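Local coordinates for protein glutathione S-transferase delta (Bombyx mori, PDB 3VK9) that probably conjugates glutathione to electrophilic compounds, working as a homodimeric delta-class glutathione transferase, at residues Thr105-Phe110 with Ile162-Ser167; Ser111-Pro116 with Ala127-Val132; Lys131-Leu136 with Ser171-Lys176; Ser167-Asp172 with Lys201-Phe206. All coordinates share one frame; numbering follows the deposited sequence.

Interaction 1 (Thr105-Phe110 with Ile162-Ser167); sequences TLYQRF and IASVSS
In the helical C-terminal domain of the glutathione transferase fold, Leu106, Tyr107 and Phe110 pack on Ser164, Val165 and Ser167. The two helix segments run roughly parallel, with axes 9.8 Å apart and 30° between their directions. The closest backbone approach is between Tyr107 and Ser164, a small residue, whose CA atoms are 5.9 Å apart. Ser164 OG lies obliquely against the Tyr107 ring, 3.6 Å from CD1, and also touches its CB. The hydroxyl sits beside its own backbone N (chi1 -61°), which lets it reach Asp102 on helix 89-119 by a hydrogen bond. The polar end of Tyr107 lies elsewhere: its OH is hydrogen-bonded to Tyr115. In one of two modelled conformers Leu106 CD2 lies 4.0 Å from Val165 CG2, so this touch is less certain. Val165 directs its CB away from helix 89-119, yet this methyl still comes near. Phe110 brings CZ to 3.7 Å from Ser167 O, approaching obliquely, while its CE2 meets Ser167 CB. Ser167 OG turns back to Ala163 O at 2.8 Å, in the carbonyl plane, and is bonded to Arg15 as well. Arg15 belongs to helix 12-24 of the N-terminal domain and thus ties the two domains together. Helix 126-142 packs against Leu106 and Val165 through Leu139, and helix 195-213 meets Ser167 through Phe206.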
loop_
_atom_site.group_PDB
_atom_site.type_symbol
_atom_site.label_atom_id
_atom_site.label_comp_id
_atom_site.label_asym_id
_atom_site.label_seq_id
_atom_site.Cartn_x
_atom_site.Cartn_y
_atom_site.Cartn_z
ATOM N N THR A 105 -7.034 0.877 -1.429
ATOM C CA THR A 105 -8.479 0.971 -1.496
ATOM C C THR A 105 -8.971 2.323 -1.999
ATOM O O THR A 105 -9.515 2.406 -3.098
ATOM C CB THR A 105 -9.137 0.646 -0.137
ATOM O OG1 THR A 105 -8.776 -0.687 0.258
ATOM C CG2 THR A 105 -10.670 0.753 -0.228
ATOM N N LEU A 106 -8.774 3.381 -1.217
ATOM C CA LEU A 106 -9.361 4.668 -1.571
ATOM C C LEU A 106 -8.778 5.219 -2.867
ATOM O O LEU A 106 -9.507 5.466 -3.836
ATOM C CB LEU A 106 -9.237 5.688 -0.429
ATOM C CG LEU A 106 -10.202 6.872 -0.572
ATOM C CD1 LEU A 106 -10.869 7.190 0.749
ATOM C CD2 LEU A 106 -9.518 8.114 -1.163
ATOM N N TYR A 107 -7.470 5.401 -2.902
ATOM C CA TYR A 107 -6.890 6.010 -4.082
ATOM C C TYR A 107 -6.925 5.052 -5.276
ATOM O O TYR A 107 -7.118 5.466 -6.414
ATOM C CB TYR A 107 -5.480 6.556 -3.817
ATOM C CG TYR A 107 -4.981 7.336 -5.004
ATOM C CD1 TYR A 107 -5.372 8.648 -5.202
ATOM C CD2 TYR A 107 -4.168 6.747 -5.951
ATOM C CE1 TYR A 107 -4.950 9.364 -6.311
ATOM C CE2 TYR A 107 -3.738 7.460 -7.071
ATOM C CZ TYR A 107 -4.133 8.769 -7.237
ATOM O OH TYR A 107 -3.710 9.485 -8.334
ATOM N N GLN A 108 -6.787 3.764 -5.013
ATOM C CA GLN A 108 -6.869 2.782 -6.085
ATOM C C GLN A 108 -8.236 2.841 -6.753
ATOM O O GLN A 108 -8.339 2.841 -7.971
ATOM C CB GLN A 108 -6.603 1.373 -5.547
ATOM C CG GLN A 108 -6.590 0.315 -6.625
ATOM C CD GLN A 108 -5.467 0.539 -7.626
ATOM O OE1 GLN A 108 -4.281 0.526 -7.267
ATOM N NE2 GLN A 108 -5.835 0.768 -8.885
ATOM N N ARG A 109 -9.286 2.890 -5.946
ATOM C CA ARG A 109 -10.634 2.895 -6.482
ATOM C C ARG A 109 -10.884 4.169 -7.247
ATOM O O ARG A 109 -11.485 4.137 -8.321
ATOM C CB ARG A 109 -11.667 2.699 -5.368
ATOM C CG ARG A 109 -11.656 1.272 -4.872
ATOM C CD ARG A 109 -12.533 1.064 -3.674
ATOM N NE ARG A 109 -12.467 -0.326 -3.250
ATOM C CZ ARG A 109 -13.391 -0.915 -2.507
ATOM N NH1 ARG A 109 -14.456 -0.228 -2.131
ATOM N NH2 ARG A 109 -13.258 -2.188 -2.158
ATOM N N PHE A 110 -10.404 5.283 -6.696
ATOM C CA PHE A 110 -10.548 6.571 -7.352
ATOM C C PHE A 110 -9.823 6.580 -8.680
ATOM O O PHE A 110 -10.383 6.976 -9.684
ATOM C CB PHE A 110 -10.037 7.725 -6.484
ATOM C CG PHE A 110 -9.955 9.045 -7.228
ATOM C CD1 PHE A 110 -11.109 9.716 -7.610
ATOM C CD2 PHE A 110 -8.719 9.596 -7.569
ATOM C CE1 PHE A 110 -11.042 10.938 -8.308
ATOM C CE2 PHE A 110 -8.643 10.804 -8.266
ATOM C CZ PHE A 110 -9.810 11.478 -8.633
ATOM N N ILE A 162 -5.546 12.964 2.740
ATOM C CA ILE A 162 -6.149 14.190 2.276
ATOM C C ILE A 162 -5.647 14.536 0.886
ATOM O O ILE A 162 -6.404 15.033 0.070
ATOM C CB ILE A 162 -6.057 15.379 3.278
ATOM C CG1 ILE A 162 -7.120 16.427 2.909
ATOM C CG2 ILE A 162 -4.676 15.997 3.273
ATOM C CD1 ILE A 162 -7.489 17.365 4.024
ATOM N N ALA A 163 -4.387 14.212 0.587
ATOM C CA ALA A 163 -3.884 14.428 -0.764
ATOM C C ALA A 163 -4.704 13.617 -1.768
ATOM O O ALA A 163 -5.034 14.105 -2.858
ATOM C CB ALA A 163 -2.403 14.082 -0.869
ATOM N N SER A 164 -5.042 12.384 -1.398
ATOM C CA SER A 164 -5.928 11.556 -2.233
ATOM C C SER A 164 -7.357 12.116 -2.307
ATOM O O SER A 164 -7.842 12.455 -3.391
ATOM C CB SER A 164 -5.959 10.122 -1.709
ATOM O OG SER A 164 -4.668 9.555 -1.754
ATOM N N VAL A 165 -8.016 12.220 -1.154
ATOM C CA VAL A 165 -9.403 12.710 -1.080
ATOM C C VAL A 165 -9.625 14.057 -1.760
ATOM O O VAL A 165 -10.613 14.240 -2.481
ATOM C CB VAL A 165 -9.938 12.808 0.373
ATOM C CG1 VAL A 165 -11.324 13.446 0.376
ATOM C CG2 VAL A 165 -9.975 11.425 1.051
ATOM N N SER A 166 -8.715 15.003 -1.540
ATOM C CA SER A 166 -8.830 16.294 -2.221
ATOM C C SER A 166 -8.856 16.149 -3.756
ATOM O O SER A 166 -9.615 16.841 -4.438
ATOM C CB SER A 166 -7.742 17.283 -1.749
ATOM O OG SER A 166 -6.430 16.897 -2.158
ATOM N N SER A 167 -8.049 15.238 -4.299
ATOM C CA SER A 167 -8.047 15.016 -5.744
ATOM C C SER A 167 -9.450 14.722 -6.309
ATOM O O SER A 167 -9.705 14.954 -7.489
ATOM C CB SER A 167 -7.087 13.886 -6.126
ATOM O OG SER A 167 -5.843 14.051 -5.490
#

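Interaction 2 (Ser111-Pro116 with Ala127-Val132); sequences SDYFYP and AKNEKV
Tyr113 and Lys128 bring their CA atoms to 5.2 Å where the segments 111-116 and 127-132 cross at 133°, a splayed antiparallel pair. Tyr113 carries the contact. Its CG is anti to the backbone N (chi1 171°), and the ring runs alongside Asn129, both side chains pointing the same way. One face of the ring lies against Asn129 CA in a CH-pi contact, 4.1 Å from CA to the ring centroid. The amide of Asn129 stands nearly perpendicular to the ring. From there ND2 donates to Tyr113 OH at 3.1 Å with an N-H...O angle of 147°, the hydroxyl lying somewhat out of the amide plane. Tyr113 OH is also hydrogen-bonded to Asp172, and Asn129 OD1 to Gln133 NE2, which fixes which way round the amide sits. At the base of the ring, Val132 CG2 packs on Tyr113 CB at 3.8 Å. The solvent side is lined by Lys128, whose CD passes 3.6 Å from Asp112 O. A water donates to Asp112 O at 2.8 Å and accepts a weak bond from Lys128 NZ. The carboxylate of Asp112 turns elsewhere, to Gln108. The two segments belong to helices 89-119 and 126-142, joined by a short link, and this is the helical hairpin that opens the C-terminal domain of glutathione transferases.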
loop_
_atom_site.group_PDB
_atom_site.type_symbol
_atom_site.label_atom_id
_atom_site.label_comp_id
_atom_site.label_asym_id
_atom_site.label_seq_id
_atom_site.Cartn_x
_atom_site.Cartn_y
_atom_site.Cartn_z
ATOM N N SER A 111 -8.564 6.161 -8.659
ATOM C CA SER A 111 -7.776 5.994 -9.867
ATOM C C SER A 111 -8.537 5.161 -10.905
ATOM O O SER A 111 -8.672 5.573 -12.069
ATOM C CB SER A 111 -6.439 5.331 -9.512
ATOM O OG SER A 111 -5.648 5.137 -10.663
ATOM N N ASP A 112 -9.051 4.004 -10.487
ATOM C CA ASP A 112 -9.752 3.097 -11.412
ATOM C C ASP A 112 -10.968 3.748 -12.050
ATOM O O ASP A 112 -11.290 3.514 -13.225
ATOM C CB ASP A 112 -10.174 1.798 -10.713
ATOM C CG ASP A 112 -8.996 0.875 -10.434
ATOM O OD1 ASP A 112 -7.893 1.132 -10.970
ATOM O OD2 ASP A 112 -9.174 -0.109 -9.681
ATOM N N TYR A 113 -11.642 4.575 -11.264
ATOM C CA TYR A 113 -12.861 5.228 -11.701
ATOM C C TYR A 113 -12.578 6.412 -12.620
ATOM O O TYR A 113 -13.220 6.576 -13.664
ATOM C CB TYR A 113 -13.634 5.726 -10.470
ATOM C CG TYR A 113 -14.797 6.613 -10.823
ATOM C CD1 TYR A 113 -15.878 6.110 -11.538
ATOM C CD2 TYR A 113 -14.825 7.952 -10.433
ATOM C CE1 TYR A 113 -16.953 6.909 -11.868
ATOM C CE2 TYR A 113 -15.908 8.762 -10.755
ATOM C CZ TYR A 113 -16.967 8.233 -11.471
ATOM O OH TYR A 113 -18.055 9.019 -11.806
ATOM N N PHE A 114 -11.603 7.225 -12.217
ATOM C CA PHE A 114 -11.388 8.555 -12.795
ATOM C C PHE A 114 -10.428 8.638 -13.986
ATOM O O PHE A 114 -10.709 9.334 -14.957
ATOM C CB PHE A 114 -10.936 9.521 -11.695
ATOM C CG PHE A 114 -11.061 10.976 -12.068
ATOM C CD1 PHE A 114 -12.217 11.456 -12.642
ATOM C CD2 PHE A 114 -10.022 11.864 -11.829
ATOM C CE1 PHE A 114 -12.336 12.800 -12.979
ATOM C CE2 PHE A 114 -10.138 13.204 -12.157
ATOM C CZ PHE A 114 -11.290 13.670 -12.732
ATOM N N TYR A 115 -9.289 7.954 -13.910
ATOM C CA TYR A 115 -8.239 8.155 -14.909
ATOM C C TYR A 115 -8.548 7.571 -16.292
ATOM O O TYR A 115 -8.075 8.094 -17.298
ATOM C CB TYR A 115 -6.875 7.698 -14.380
ATOM C CG TYR A 115 -6.353 8.563 -13.241
ATOM C CD1 TYR A 115 -6.556 9.938 -13.233
ATOM C CD2 TYR A 115 -5.665 8.005 -12.177
ATOM C CE1 TYR A 115 -6.080 10.733 -12.192
ATOM C CE2 TYR A 115 -5.183 8.789 -11.136
ATOM C CZ TYR A 115 -5.398 10.152 -11.147
ATOM O OH TYR A 115 -4.922 10.931 -10.110
ATOM N N PRO A 116 -9.343 6.492 -16.350
ATOM C CA PRO A 116 -9.860 6.088 -17.660
ATOM C C PRO A 116 -10.677 7.203 -18.321
ATOM O O PRO A 116 -10.611 7.355 -19.541
ATOM C CB PRO A 116 -10.768 4.902 -17.327
ATOM C CG PRO A 116 -10.159 4.311 -16.097
ATOM C CD PRO A 116 -9.626 5.484 -15.309
ATOM N N ALA A 127 -20.554 1.252 -11.630
ATOM C CA ALA A 127 -20.009 0.288 -10.678
ATOM C C ALA A 127 -18.697 0.783 -10.043
ATOM O O ALA A 127 -18.526 0.728 -8.821
ATOM C CB ALA A 127 -19.835 -1.080 -11.345
ATOM N N LYS A 128 -17.777 1.285 -10.862
ATOM C CA LYS A 128 -16.546 1.854 -10.323
ATOM C C LYS A 128 -16.843 3.074 -9.436
ATOM O O LYS A 128 -16.164 3.292 -8.437
ATOM C CB LYS A 128 -15.556 2.185 -11.438
ATOM C CG LYS A 128 -15.007 0.961 -12.159
ATOM C CD LYS A 128 -14.205 1.362 -13.402
ATOM C CE LYS A 128 -13.756 0.152 -14.225
ATOM N NZ LYS A 128 -12.988 -0.836 -13.413
ATOM N N ASN A 129 -17.869 3.852 -9.788
ATOM C CA ASN A 129 -18.309 4.962 -8.938
ATOM C C ASN A 129 -18.692 4.434 -7.564
ATOM O O ASN A 129 -18.227 4.937 -6.540
ATOM C CB ASN A 129 -19.503 5.698 -9.552
ATOM C CG ASN A 129 -19.907 6.937 -8.748
ATOM O OD1 ASN A 129 -20.287 6.843 -7.575
ATOM N ND2 ASN A 129 -19.830 8.104 -9.383
ATOM N N GLU A 130 -19.531 3.401 -7.549
ATOM C CA GLU A 130 -19.967 2.797 -6.295
ATOM C C GLU A 130 -18.809 2.284 -5.425
ATOM O O GLU A 130 -18.852 2.388 -4.199
ATOM C CB GLU A 130 -21.001 1.695 -6.552
ATOM C CG GLU A 130 -22.379 2.248 -6.894
ATOM C CD GLU A 130 -22.886 3.250 -5.857
ATOM O OE1 GLU A 130 -23.418 4.305 -6.268
ATOM O OE2 GLU A 130 -22.754 2.985 -4.636
ATOM N N LYS A 131 -17.772 1.746 -6.055
ATOM C CA LYS A 131 -16.619 1.277 -5.301
ATOM C C LYS A 131 -15.943 2.456 -4.592
ATOM O O LYS A 131 -15.462 2.321 -3.466
ATOM C CB LYS A 131 -15.636 0.527 -6.208
ATOM C CG LYS A 131 -16.115 -0.863 -6.627
ATOM C CD LYS A 131 -15.239 -1.945 -6.008
ATOM C CE LYS A 131 -15.941 -3.312 -6.000
ATOM N NZ LYS A 131 -16.946 -3.453 -4.896
ATOM N N VAL A 132 -15.911 3.612 -5.245
ATOM C CA VAL A 132 -15.383 4.805 -4.593
ATOM C C VAL A 132 -16.288 5.236 -3.428
ATOM O O VAL A 132 -15.795 5.592 -2.357
ATOM C CB VAL A 132 -15.214 5.985 -5.570
ATOM C CG1 VAL A 132 -14.715 7.218 -4.818
ATOM C CG2 VAL A 132 -14.257 5.616 -6.682
HETATM O O HOH W 1 -10.651 1.045 -14.400
#

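Interaction 3 (Lys131-Leu136 with Ser171-Lys176); sequences KVQEAL and SDIDFK
Ile173 presses its CG2 against Leu136 CD1 at 3.6 Å and against Val132 CG1 at 4.0 Å, crossing both side chains at a slant. Its other branch ends in CD1, which lies 3.7 Å from Gln133 NE2; here the two side chains slide past each other in opposite directions. Both methyls of Leu136 also rest against Phe175 CB, CD1 and CD2 each at 3.7 Å. The Phe175 ring turns away from this helix, since CG lies between the backbone N and the carbonyl carbon (chi1 58°), and it meets Tyr185 edge-to-face. An alanine in place of Ile173 is likely to leave Leu136 and Val132 facing a gap and Gln133 without its apolar cover. The irregular segment 171-176 belongs to the loop between helices 156-167 and 179-191 in the C-terminal domain, laid here along helix 126-142. Gln133 bends at chi2 (-65°) and joins the two in polar fashion. Its NE2 donates to a water at 3.1 Å, which also accepts from Asp174 N at 3.0 Å. NE2 is bonded to Asn129 OD1 as well, and OE1 to Tyr178 OH, which probably fixes the orientation of the amide. The loop is shaped by an inverse gamma turn centred on Asp174 and by an ST turn, in which Ile173 N donates to Ser171 OG at 3.2 Å, nearly straight at 168°. That hydroxyl in turn bonds Leu168 O.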
loop_
_atom_site.group_PDB
_atom_site.type_symbol
_atom_site.label_atom_id
_atom_site.label_comp_id
_atom_site.label_asym_id
_atom_site.label_seq_id
_atom_site.Cartn_x
_atom_site.Cartn_y
_atom_site.Cartn_z
ATOM N N LYS A 131 -17.772 1.746 -6.055
ATOM C CA LYS A 131 -16.619 1.277 -5.301
ATOM C C LYS A 131 -15.943 2.456 -4.592
ATOM O O LYS A 131 -15.462 2.321 -3.466
ATOM C CB LYS A 131 -15.636 0.527 -6.208
ATOM C CG LYS A 131 -16.115 -0.863 -6.627
ATOM C CD LYS A 131 -15.239 -1.945 -6.008
ATOM C CE LYS A 131 -15.941 -3.312 -6.000
ATOM N NZ LYS A 131 -16.946 -3.453 -4.896
ATOM N N VAL A 132 -15.911 3.612 -5.245
ATOM C CA VAL A 132 -15.383 4.805 -4.593
ATOM C C VAL A 132 -16.288 5.236 -3.428
ATOM O O VAL A 132 -15.795 5.592 -2.357
ATOM C CB VAL A 132 -15.214 5.985 -5.570
ATOM C CG1 VAL A 132 -14.715 7.218 -4.818
ATOM C CG2 VAL A 132 -14.257 5.616 -6.682
ATOM N N GLN A 133 -17.606 5.201 -3.640
ATOM C CA GLN A 133 -18.546 5.544 -2.570
ATOM C C GLN A 133 -18.280 4.646 -1.355
ATOM O O GLN A 133 -18.268 5.114 -0.217
ATOM C CB GLN A 133 -20.011 5.404 -3.030
ATOM C CG GLN A 133 -20.372 6.234 -4.283
ATOM C CD GLN A 133 -20.292 7.746 -4.049
ATOM O OE1 GLN A 133 -20.297 8.213 -2.909
ATOM N NE2 GLN A 133 -20.220 8.517 -5.139
ATOM N N GLU A 134 -18.068 3.352 -1.597
ATOM C CA GLU A 134 -17.833 2.417 -0.492
ATOM C C GLU A 134 -16.515 2.723 0.231
ATOM O O GLU A 134 -16.399 2.532 1.438
ATOM C CB GLU A 134 -17.826 0.963 -0.985
ATOM C CG GLU A 134 -19.110 0.513 -1.652
ATOM C CD GLU A 134 -18.967 -0.838 -2.353
ATOM O OE1 GLU A 134 -17.834 -1.384 -2.398
ATOM O OE2 GLU A 134 -19.996 -1.351 -2.858
ATOM N N ALA A 135 -15.507 3.172 -0.507
ATOM C CA ALA A 135 -14.261 3.545 0.147
ATOM C C ALA A 135 -14.502 4.755 1.069
ATOM O O ALA A 135 -14.003 4.815 2.191
ATOM C CB ALA A 135 -13.207 3.843 -0.870
ATOM N N LEU A 136 -15.299 5.699 0.591
ATOM C CA LEU A 136 -15.626 6.886 1.366
ATOM C C LEU A 136 -16.487 6.557 2.579
ATOM O O LEU A 136 -16.358 7.188 3.621
ATOM C CB LEU A 136 -16.333 7.918 0.481
ATOM C CG LEU A 136 -15.460 8.713 -0.501
ATOM C CD1 LEU A 136 -16.314 9.462 -1.548
ATOM C CD2 LEU A 136 -14.556 9.680 0.253
ATOM N N SER A 171 -13.340 15.587 -9.901
ATOM C CA SER A 171 -14.283 14.639 -10.490
ATOM C C SER A 171 -15.699 14.924 -10.013
ATOM O O SER A 171 -15.959 15.942 -9.385
ATOM C CB SER A 171 -13.932 13.217 -10.052
ATOM O OG SER A 171 -14.237 13.062 -8.669
ATOM N N ASP A 172 -16.599 13.991 -10.294
ATOM C CA ASP A 172 -17.989 14.125 -9.883
ATOM C C ASP A 172 -18.326 13.362 -8.594
ATOM O O ASP A 172 -19.496 13.151 -8.276
ATOM C CB ASP A 172 -18.935 13.725 -11.027
ATOM C CG ASP A 172 -18.905 12.228 -11.333
ATOM O OD1 ASP A 172 -18.041 11.504 -10.807
ATOM O OD2 ASP A 172 -19.753 11.778 -12.126
ATOM N N ILE A 173 -17.306 12.962 -7.844
ATOM C CA ILE A 173 -17.550 12.295 -6.576
ATOM C C ILE A 173 -17.737 13.327 -5.469
ATOM O O ILE A 173 -16.806 14.063 -5.109
ATOM C CB ILE A 173 -16.411 11.332 -6.200
ATOM C CG1 ILE A 173 -16.240 10.253 -7.275
ATOM C CG2 ILE A 173 -16.687 10.689 -4.862
ATOM C CD1 ILE A 173 -17.450 9.346 -7.453
ATOM N N ASP A 174 -18.950 13.391 -4.937
ATOM C CA ASP A 174 -19.269 14.337 -3.880
ATOM C C ASP A 174 -18.903 13.705 -2.540
ATOM O O ASP A 174 -19.732 13.043 -1.929
ATOM C CB ASP A 174 -20.770 14.663 -3.913
ATOM C CG ASP A 174 -21.171 15.679 -2.862
ATOM O OD1 ASP A 174 -20.273 16.369 -2.340
ATOM O OD2 ASP A 174 -22.380 15.796 -2.563
ATOM N N PHE A 175 -17.665 13.886 -2.090
ATOM C CA PHE A 175 -17.219 13.226 -0.856
ATOM C C PHE A 175 -17.678 13.965 0.391
ATOM O O PHE A 175 -17.725 13.397 1.481
ATOM C CB PHE A 175 -15.698 13.024 -0.819
ATOM C CG PHE A 175 -14.902 14.301 -0.953
ATOM C CD1 PHE A 175 -14.515 14.765 -2.201
ATOM C CD2 PHE A 175 -14.532 15.023 0.166
ATOM C CE1 PHE A 175 -13.776 15.948 -2.325
ATOM C CE2 PHE A 175 -13.801 16.203 0.056
ATOM C CZ PHE A 175 -13.410 16.661 -1.191
ATOM N N LYS A 176 -17.996 15.241 0.236
ATOM C CA LYS A 176 -18.471 16.016 1.374
ATOM C C LYS A 176 -19.853 15.580 1.861
ATOM O O LYS A 176 -20.291 16.002 2.944
ATOM C CB LYS A 176 -18.451 17.506 1.050
ATOM C CG LYS A 176 -17.044 18.094 1.063
ATOM C CD LYS A 176 -17.072 19.592 0.774
ATOM C CE LYS A 176 -15.674 20.206 0.802
ATOM N NZ LYS A 176 -15.733 21.696 0.621
HETATM O O HOH W 2 -21.110 11.431 -5.484
#

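Interaction 4 (Ser167-Asp172 with Lys201-Phe206); sequences SLEASD and KGLEAF
Phe206 points its CB from helix 195-213 toward Ser167 and Ala170 of the segment 167-172. CG lies anti to the backbone N (chi1 177°), and this carries the ring out to that segment. CD2 is the first ring atom to touch, 3.8 Å from Ala170 CB. Next along that side, CE2 is tight on the same methyl at 3.4 Å, which approaches the ring obliquely. CE2 also lies 3.4 Å from Ser167 O, near the ring plane, and 3.9 Å from Ser167 CB. The other side of the ring faces Tyr115 of helix 89-119. An alanine in place of Phe206 would probably open a gap beside Ala170 and leave Ser167 O without the ring edge against it. One turn back, Leu203 sets CD1 3.8 Å from Ser167 CA. Its CD2 lies 3.7 Å from Glu169 OE1, the two side chains crossing at about a right angle. Glu169 is held at both oxygens, OE1 by a salt bridge to Lys207 and OE2 by a hydrogen bond to Tyr185. Ser167 O accepts from Ala170 N at 3.1 Å, in the 3-10 turn. The contact is mainly van der Waals packing, and the one carbonyl at the ring edge, Ser167 O, already has a backbone partner. The weakly positive C-H edge of the ring facing Ser167 O probably adds a slight electrostatic attraction.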
loop_
_atom_site.group_PDB
_atom_site.type_symbol
_atom_site.label_atom_id
_atom_site.label_comp_id
_atom_site.label_asym_id
_atom_site.label_seq_id
_atom_site.Cartn_x
_atom_site.Cartn_y
_atom_site.Cartn_z
ATOM N N SER A 167 -8.049 15.238 -4.299
ATOM C CA SER A 167 -8.047 15.016 -5.744
ATOM C C SER A 167 -9.450 14.722 -6.309
ATOM O O SER A 167 -9.705 14.954 -7.489
ATOM C CB SER A 167 -7.087 13.886 -6.126
ATOM O OG SER A 167 -5.843 14.051 -5.490
ATOM N N LEU A 168 -10.355 14.218 -5.467
ATOM C CA LEU A 168 -11.720 13.907 -5.902
ATOM C C LEU A 168 -12.505 15.154 -6.317
ATOM O O LEU A 168 -13.524 15.049 -6.993
ATOM C CB LEU A 168 -12.498 13.184 -4.787
ATOM C CG LEU A 168 -12.422 11.659 -4.692
ATOM C CD1 LEU A 168 -10.974 11.214 -4.595
ATOM C CD2 LEU A 168 -13.219 11.152 -3.486
ATOM N N GLU A 169 -12.045 16.329 -5.892
ATOM C CA GLU A 169 -12.702 17.576 -6.278
ATOM C C GLU A 169 -12.593 17.828 -7.785
ATOM O O GLU A 169 -13.305 18.653 -8.336
ATOM C CB GLU A 169 -12.124 18.770 -5.504
ATOM C CG GLU A 169 -12.344 18.736 -3.995
ATOM C CD GLU A 169 -11.875 20.025 -3.327
ATOM O OE1 GLU A 169 -11.350 20.895 -4.044
ATOM O OE2 GLU A 169 -12.028 20.179 -2.102
ATOM N N ALA A 170 -11.696 17.118 -8.454
ATOM C CA ALA A 170 -11.571 17.260 -9.897
ATOM C C ALA A 170 -12.614 16.423 -10.637
ATOM O O ALA A 170 -12.756 16.540 -11.841
ATOM C CB ALA A 170 -10.168 16.898 -10.353
ATOM N N SER A 171 -13.340 15.587 -9.901
ATOM C CA SER A 171 -14.283 14.639 -10.490
ATOM C C SER A 171 -15.699 14.924 -10.013
ATOM O O SER A 171 -15.959 15.942 -9.385
ATOM C CB SER A 171 -13.932 13.217 -10.052
ATOM O OG SER A 171 -14.237 13.062 -8.669
ATOM N N ASP A 172 -16.599 13.991 -10.294
ATOM C CA ASP A 172 -17.989 14.125 -9.883
ATOM C C ASP A 172 -18.326 13.362 -8.594
ATOM O O ASP A 172 -19.496 13.151 -8.276
ATOM C CB ASP A 172 -18.935 13.725 -11.027
ATOM C CG ASP A 172 -18.905 12.228 -11.333
ATOM O OD1 ASP A 172 -18.041 11.504 -10.807
ATOM O OD2 ASP A 172 -19.753 11.778 -12.126
ATOM N N LYS A 201 -2.266 24.385 -3.894
ATOM C CA LYS A 201 -1.628 24.854 -5.114
ATOM C C LYS A 201 -1.567 23.718 -6.145
ATOM O O LYS A 201 -2.089 23.846 -7.247
ATOM C CB LYS A 201 -0.227 25.381 -4.803
ATOM C CG LYS A 201 0.479 25.979 -6.011
ATOM C CD LYS A 201 1.816 26.594 -5.626
ATOM C CE LYS A 201 2.531 27.145 -6.858
ATOM N NZ LYS A 201 3.844 27.758 -6.519
ATOM N N GLY A 202 -0.947 22.605 -5.776
ATOM C CA GLY A 202 -0.902 21.443 -6.653
ATOM C C GLY A 202 -2.271 20.910 -7.073
ATOM O O GLY A 202 -2.467 20.532 -8.228
ATOM N N LEU A 203 -3.219 20.866 -6.138
ATOM C CA LEU A 203 -4.580 20.425 -6.442
ATOM C C LEU A 203 -5.144 21.265 -7.581
ATOM O O LEU A 203 -5.826 20.762 -8.491
ATOM C CB LEU A 203 -5.472 20.544 -5.201
ATOM C CG LEU A 203 -6.943 20.124 -5.328
ATOM C CD1 LEU A 203 -7.074 18.691 -5.873
ATOM C CD2 LEU A 203 -7.690 20.291 -4.011
ATOM N N GLU A 204 -4.837 22.559 -7.540
ATOM C CA GLU A 204 -5.311 23.468 -8.571
ATOM C C GLU A 204 -4.716 23.100 -9.923
ATOM O O GLU A 204 -5.420 23.136 -10.930
ATOM C CB GLU A 204 -4.987 24.924 -8.214
ATOM C CG GLU A 204 -5.724 25.951 -9.060
ATOM C CD GLU A 204 -7.239 25.860 -8.912
ATOM O OE1 GLU A 204 -7.715 25.459 -7.826
ATOM O OE2 GLU A 204 -7.953 26.189 -9.888
ATOM N N ALA A 205 -3.426 22.751 -9.941
ATOM C CA ALA A 205 -2.743 22.353 -11.173
ATOM C C ALA A 205 -3.372 21.087 -11.759
ATOM O O ALA A 205 -3.566 20.979 -12.969
ATOM C CB ALA A 205 -1.267 22.118 -10.901
ATOM N N PHE A 206 -3.673 20.135 -10.879
ATOM C CA PHE A 206 -4.351 18.888 -11.236
ATOM C C PHE A 206 -5.725 19.157 -11.868
ATOM O O PHE A 206 -6.050 18.596 -12.913
ATOM C CB PHE A 206 -4.487 17.998 -9.985
ATOM C CG PHE A 206 -5.251 16.708 -10.214
ATOM C CD1 PHE A 206 -4.730 15.703 -11.014
ATOM C CD2 PHE A 206 -6.471 16.493 -9.596
ATOM C CE1 PHE A 206 -5.431 14.514 -11.218
ATOM C CE2 PHE A 206 -7.178 15.314 -9.793
ATOM C CZ PHE A 206 -6.658 14.320 -10.602
#

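How the interactions relate
All four contacts lie in the helical C-terminal part of the chain. Centres of interactions 1, 2 and 3 are about 9 to 10 Å apart; that of interaction 4 lies about 11, 16 and 14 Å from the centres of interactions 1, 2 and 3. Helix 89-119 serves interactions 1 and 2, and helix 126-142 serves 2 and 3. Interaction 2 is nested in the loop closed by interaction 1. Interaction 3 alternates with interaction 1; interaction 4 follows 1 and 2 in series and begins on the stretch where 3 ends. Ser167 belongs to both 1 and 4. Residues 167-176 are thus packed by helices 89-119, 126-142 and 195-213, which joins distant parts of the chain into one bundle.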